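Local coordinates for protein 1-Cys peroxiredoxin (Vibrio vulnificus MO6-24/O, PDB 5K2I) that probably reduces peroxides as a 1-Cys peroxiredoxin of the thioredoxin superfamily, with a proposed part in scavenging nitric oxide, at residues G55-K66 and N149-L157. Numbering follows the deposited sequence.
Sequences GYIVLADQLKAK and NAETILAAL
Tyr56 lays one face of its ring under the methyl of Ala150: CB stands 3.6 Å from the ring centroid and 13° off the normal, the geometry of a CH-pi contact. The ring's far end reaches Ile153, whose CG1 lies 3.7 Å from Tyr56 OH. One turn on, Leu59 sends CD1 against the backbone of helix 150-156, 3.6 Å from Ala150 C, and CD2 against the carboxylate of Glu151. Glu151 arrives there because its chain is bent at chi2, crossing Leu59 at about a right angle. Its OE2 then accepts a 2.6 Å bond from a water that also donates to Gln62 OE1, a bridge between two exposed side chains on the solvent side of the apolar seam.

Further along, CD2 of Leu63 meets Ile153, Leu154 and Leu157, closest to Leu157 CD1 at 3.7 Å. Leu154, unlike the other leucines here, has CG anti to its backbone N (chi1 180°), which turns the end of its side chain toward helix 55-65, where CD1 packs against Gln62 O and Leu63 CD2. Lys66 adds its aliphatic CB and CG beside Leu157 and Leu154. No direct hydrogen bond links the segments. Asn149, the N-cap of helix 150-156, forms a capping box with Thr152: Thr152 N donates to Asn149 OD1 (2.9 Å) and Asn149 N to Thr152 OG1 (2.9 Å).

The axes of helix segments 55-65 and 150-156 run nearly parallel, 11° apart and 10.0 Å at closest approach, as expected of two helices side by side on one face of a thioredoxin-fold sheet. Tyr56 stacks on Phe38 and, with Ile153, touches Val36 of strand 34-40, while Ile153 and Leu157 rest on Ile128 of strand 120-130.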
loop_
_atom_site.group_PDB
_atom_site.type_symbol
_atom_site.label_atom_id
_atom_site.label_comp_id
_atom_site.label_asym_id
_atom_site.label_seq_id
_atom_site.Cartn_x
_atom_site.Cartn_y
_atom_site.Cartn_z
ATOM N N GLY A 55 7.942 -4.588 12.563
ATOM C CA GLY A 55 6.982 -5.508 13.146
ATOM C C GLY A 55 7.598 -6.797 13.653
ATOM O O GLY A 55 7.227 -7.298 14.721
ATOM N N TYR A 56 8.545 -7.341 12.900
ATOM C CA TYR A 56 9.190 -8.580 13.315
ATOM C C TYR A 56 10.243 -8.325 14.379
ATOM O O TYR A 56 10.474 -9.182 15.224
ATOM C CB TYR A 56 9.773 -9.323 12.091
ATOM C CG TYR A 56 8.649 -9.906 11.263
ATOM C CD1 TYR A 56 8.105 -11.151 11.564
ATOM C CD2 TYR A 56 8.077 -9.179 10.228
ATOM C CE1 TYR A 56 7.038 -11.660 10.842
ATOM C CE2 TYR A 56 7.000 -9.692 9.494
ATOM C CZ TYR A 56 6.509 -10.936 9.804
ATOM O OH TYR A 56 5.450 -11.458 9.105
ATOM N N ILE A 57 10.832 -7.129 14.376
ATOM C CA ILE A 57 11.763 -6.750 15.435
ATOM C C ILE A 57 11.053 -6.741 16.781
ATOM O O ILE A 57 11.518 -7.357 17.752
ATOM C CB ILE A 57 12.397 -5.373 15.157
ATOM C CG1 ILE A 57 13.455 -5.503 14.062
ATOM C CG2 ILE A 57 13.042 -4.813 16.412
ATOM C CD1 ILE A 57 13.991 -4.159 13.559
ATOM N N VAL A 58 9.907 -6.074 16.854
ATOM C CA VAL A 58 9.257 -5.958 18.150
ATOM C C VAL A 58 8.548 -7.250 18.549
ATOM O O VAL A 58 8.353 -7.495 19.731
ATOM C CB VAL A 58 8.260 -4.768 18.205
ATOM C CG1 VAL A 58 9.007 -3.441 18.054
ATOM C CG2 VAL A 58 7.165 -4.906 17.153
ATOM N N LEU A 59 8.183 -8.093 17.581
ATOM C CA LEU A 59 7.541 -9.373 17.920
ATOM C C LEU A 59 8.530 -10.537 18.041
ATOM O O LEU A 59 8.114 -11.659 18.312
ATOM C CB LEU A 59 6.472 -9.752 16.888
ATOM C CG LEU A 59 5.067 -9.159 17.020
ATOM C CD1 LEU A 59 4.052 -9.992 16.233
ATOM C CD2 LEU A 59 4.649 -9.023 18.469
ATOM N N ALA A 60 9.819 -10.275 17.849
ATOM C CA ALA A 60 10.811 -11.353 17.809
ATOM C C ALA A 60 10.805 -12.194 19.083
ATOM O O ALA A 60 10.846 -13.421 19.017
ATOM C CB ALA A 60 12.195 -10.788 17.560
ATOM N N ASP A 61 10.742 -11.548 20.244
ATOM C CA ASP A 61 10.730 -12.298 21.498
ATOM C C ASP A 61 9.518 -13.231 21.616
ATOM O O ASP A 61 9.651 -14.386 22.047
ATOM C CB ASP A 61 10.765 -11.345 22.698
ATOM C CG ASP A 61 12.159 -10.831 22.991
ATOM O OD1 ASP A 61 13.135 -11.430 22.487
ATOM O OD2 ASP A 61 12.281 -9.837 23.743
ATOM N N GLN A 62 8.346 -12.740 21.221
ATOM C CA GLN A 62 7.122 -13.528 21.311
ATOM C C GLN A 62 7.151 -14.674 20.309
ATOM O O GLN A 62 6.666 -15.765 20.600
ATOM C CB GLN A 62 5.898 -12.648 21.080
ATOM C CG GLN A 62 5.528 -11.799 22.279
ATOM C CD GLN A 62 4.523 -10.731 21.929
ATOM O OE1 GLN A 62 3.314 -10.965 21.947
ATOM N NE2 GLN A 62 5.018 -9.543 21.611
ATOM N N LEU A 63 7.724 -14.421 19.136
ATOM C CA LEU A 63 7.841 -15.462 18.114
ATOM C C LEU A 63 8.762 -16.587 18.582
ATOM O O LEU A 63 8.429 -17.767 18.454
ATOM C CB LEU A 63 8.343 -14.864 16.795
ATOM C CG LEU A 63 7.338 -13.979 16.054
ATOM C CD1 LEU A 63 8.042 -13.167 14.990
ATOM C CD2 LEU A 63 6.179 -14.788 15.445
ATOM N N LYS A 64 9.909 -16.227 19.143
ATOM C CA LYS A 64 10.846 -17.229 19.642
ATOM C C LYS A 64 10.262 -18.005 20.826
ATOM O O LYS A 64 10.521 -19.206 20.981
ATOM C CB LYS A 64 12.177 -16.571 19.995
ATOM C CG LYS A 64 12.830 -15.982 18.749
ATOM C CD LYS A 64 14.274 -15.555 18.935
ATOM C CE LYS A 64 14.963 -15.493 17.577
ATOM N NZ LYS A 64 16.378 -15.037 17.664
ATOM N N ALA A 65 9.442 -17.339 21.635
ATOM C CA ALA A 65 8.763 -18.003 22.750
ATOM C C ALA A 65 7.784 -19.073 22.279
ATOM O O ALA A 65 7.477 -20.009 23.024
ATOM C CB ALA A 65 8.037 -16.978 23.608
ATOM N N LYS A 66 7.286 -18.940 21.055
ATOM C CA LYS A 66 6.352 -19.916 20.506
ATOM C C LYS A 66 7.052 -20.915 19.586
ATOM O O LYS A 66 6.403 -21.607 18.801
ATOM C CB LYS A 66 5.215 -19.220 19.761
ATOM C CG LYS A 66 4.336 -18.350 20.643
ATOM C CD LYS A 66 3.494 -19.185 21.594
ATOM C CE LYS A 66 2.508 -18.311 22.367
ATOM N NZ LYS A 66 1.552 -19.123 23.177
ATOM N N ASN A 149 0.088 -9.497 8.849
ATOM C CA ASN A 149 1.254 -8.892 9.487
ATOM C C ASN A 149 2.012 -9.902 10.349
ATOM O O ASN A 149 1.732 -11.102 10.306
ATOM C CB ASN A 149 0.790 -7.703 10.327
ATOM C CG ASN A 149 -0.360 -8.071 11.263
ATOM O OD1 ASN A 149 -0.424 -9.190 11.769
ATOM N ND2 ASN A 149 -1.281 -7.131 11.484
ATOM N N ALA A 150 2.960 -9.429 11.152
ATOM C CA ALA A 150 3.700 -10.339 12.025
ATOM C C ALA A 150 2.770 -10.994 13.049
ATOM O O ALA A 150 2.963 -12.150 13.409
ATOM C CB ALA A 150 4.841 -9.606 12.726
ATOM N N GLU A 151 1.742 -10.268 13.497
ATOM C CA GLU A 151 0.763 -10.845 14.424
ATOM C C GLU A 151 0.013 -12.018 13.806
ATOM O O GLU A 151 -0.348 -12.960 14.511
ATOM C CB GLU A 151 -0.257 -9.797 14.892
ATOM C CG GLU A 151 0.283 -8.780 15.880
ATOM C CD GLU A 151 0.424 -9.303 17.311
ATOM O OE1 GLU A 151 -0.030 -10.430 17.621
ATOM O OE2 GLU A 151 0.993 -8.562 18.141
ATOM N N THR A 152 -0.240 -11.953 12.501
ATOM C CA THR A 152 -0.892 -13.055 11.799
ATOM C C THR A 152 -0.034 -14.305 11.915
ATOM O O THR A 152 -0.543 -15.399 12.150
ATOM C CB THR A 152 -1.125 -12.742 10.314
ATOM O OG1 THR A 152 -1.592 -11.396 10.177
ATOM C CG2 THR A 152 -2.151 -13.703 9.714
ATOM N N ILE A 153 1.273 -14.129 11.754
ATOM C CA ILE A 153 2.212 -15.239 11.866
ATOM C C ILE A 153 2.262 -15.763 13.302
ATOM O O ILE A 153 2.216 -16.971 13.533
ATOM C CB ILE A 153 3.623 -14.812 11.397
ATOM C CG1 ILE A 153 3.639 -14.579 9.878
ATOM C CG2 ILE A 153 4.681 -15.838 11.816
ATOM C CD1 ILE A 153 3.426 -15.837 9.046
ATOM N N LEU A 154 2.338 -14.848 14.262
ATOM C CA LEU A 154 2.349 -15.231 15.666
ATOM C C LEU A 154 1.130 -16.086 16.013
ATOM O O LEU A 154 1.244 -17.086 16.717
ATOM C CB LEU A 154 2.404 -13.985 16.555
ATOM C CG LEU A 154 2.419 -14.247 18.060
ATOM C CD1 LEU A 154 3.690 -14.990 18.475
ATOM C CD2 LEU A 154 2.281 -12.942 18.825
ATOM N N ALA A 155 -0.031 -15.706 15.490
ATOM C CA ALA A 155 -1.261 -16.430 15.786
ATOM C C ALA A 155 -1.295 -17.790 15.096
ATOM O O ALA A 155 -1.937 -18.724 15.578
ATOM C CB ALA A 155 -2.463 -15.607 15.385
ATOM N N ALA A 156 -0.601 -17.905 13.969
ATOM C CA ALA A 156 -0.558 -19.173 13.247
ATOM C C ALA A 156 0.247 -20.196 14.032
ATOM O O ALA A 156 0.058 -21.400 13.876
ATOM C CB ALA A 156 0.029 -18.984 11.858
ATOM N N LEU A 157 1.146 -19.708 14.876
ATOM C CA LEU A 157 1.946 -20.582 15.718
ATOM C C LEU A 157 1.082 -21.174 16.822
ATOM O O LEU A 157 1.536 -22.032 17.576
ATOM C CB LEU A 157 3.130 -19.824 16.314
ATOM C CG LEU A 157 4.152 -19.275 15.314
ATOM C CD1 LEU A 157 5.088 -18.297 15.995
ATOM C CD2 LEU A 157 4.941 -20.410 14.689
HETATM O O HOH W 1 1.763 -8.744 20.656
#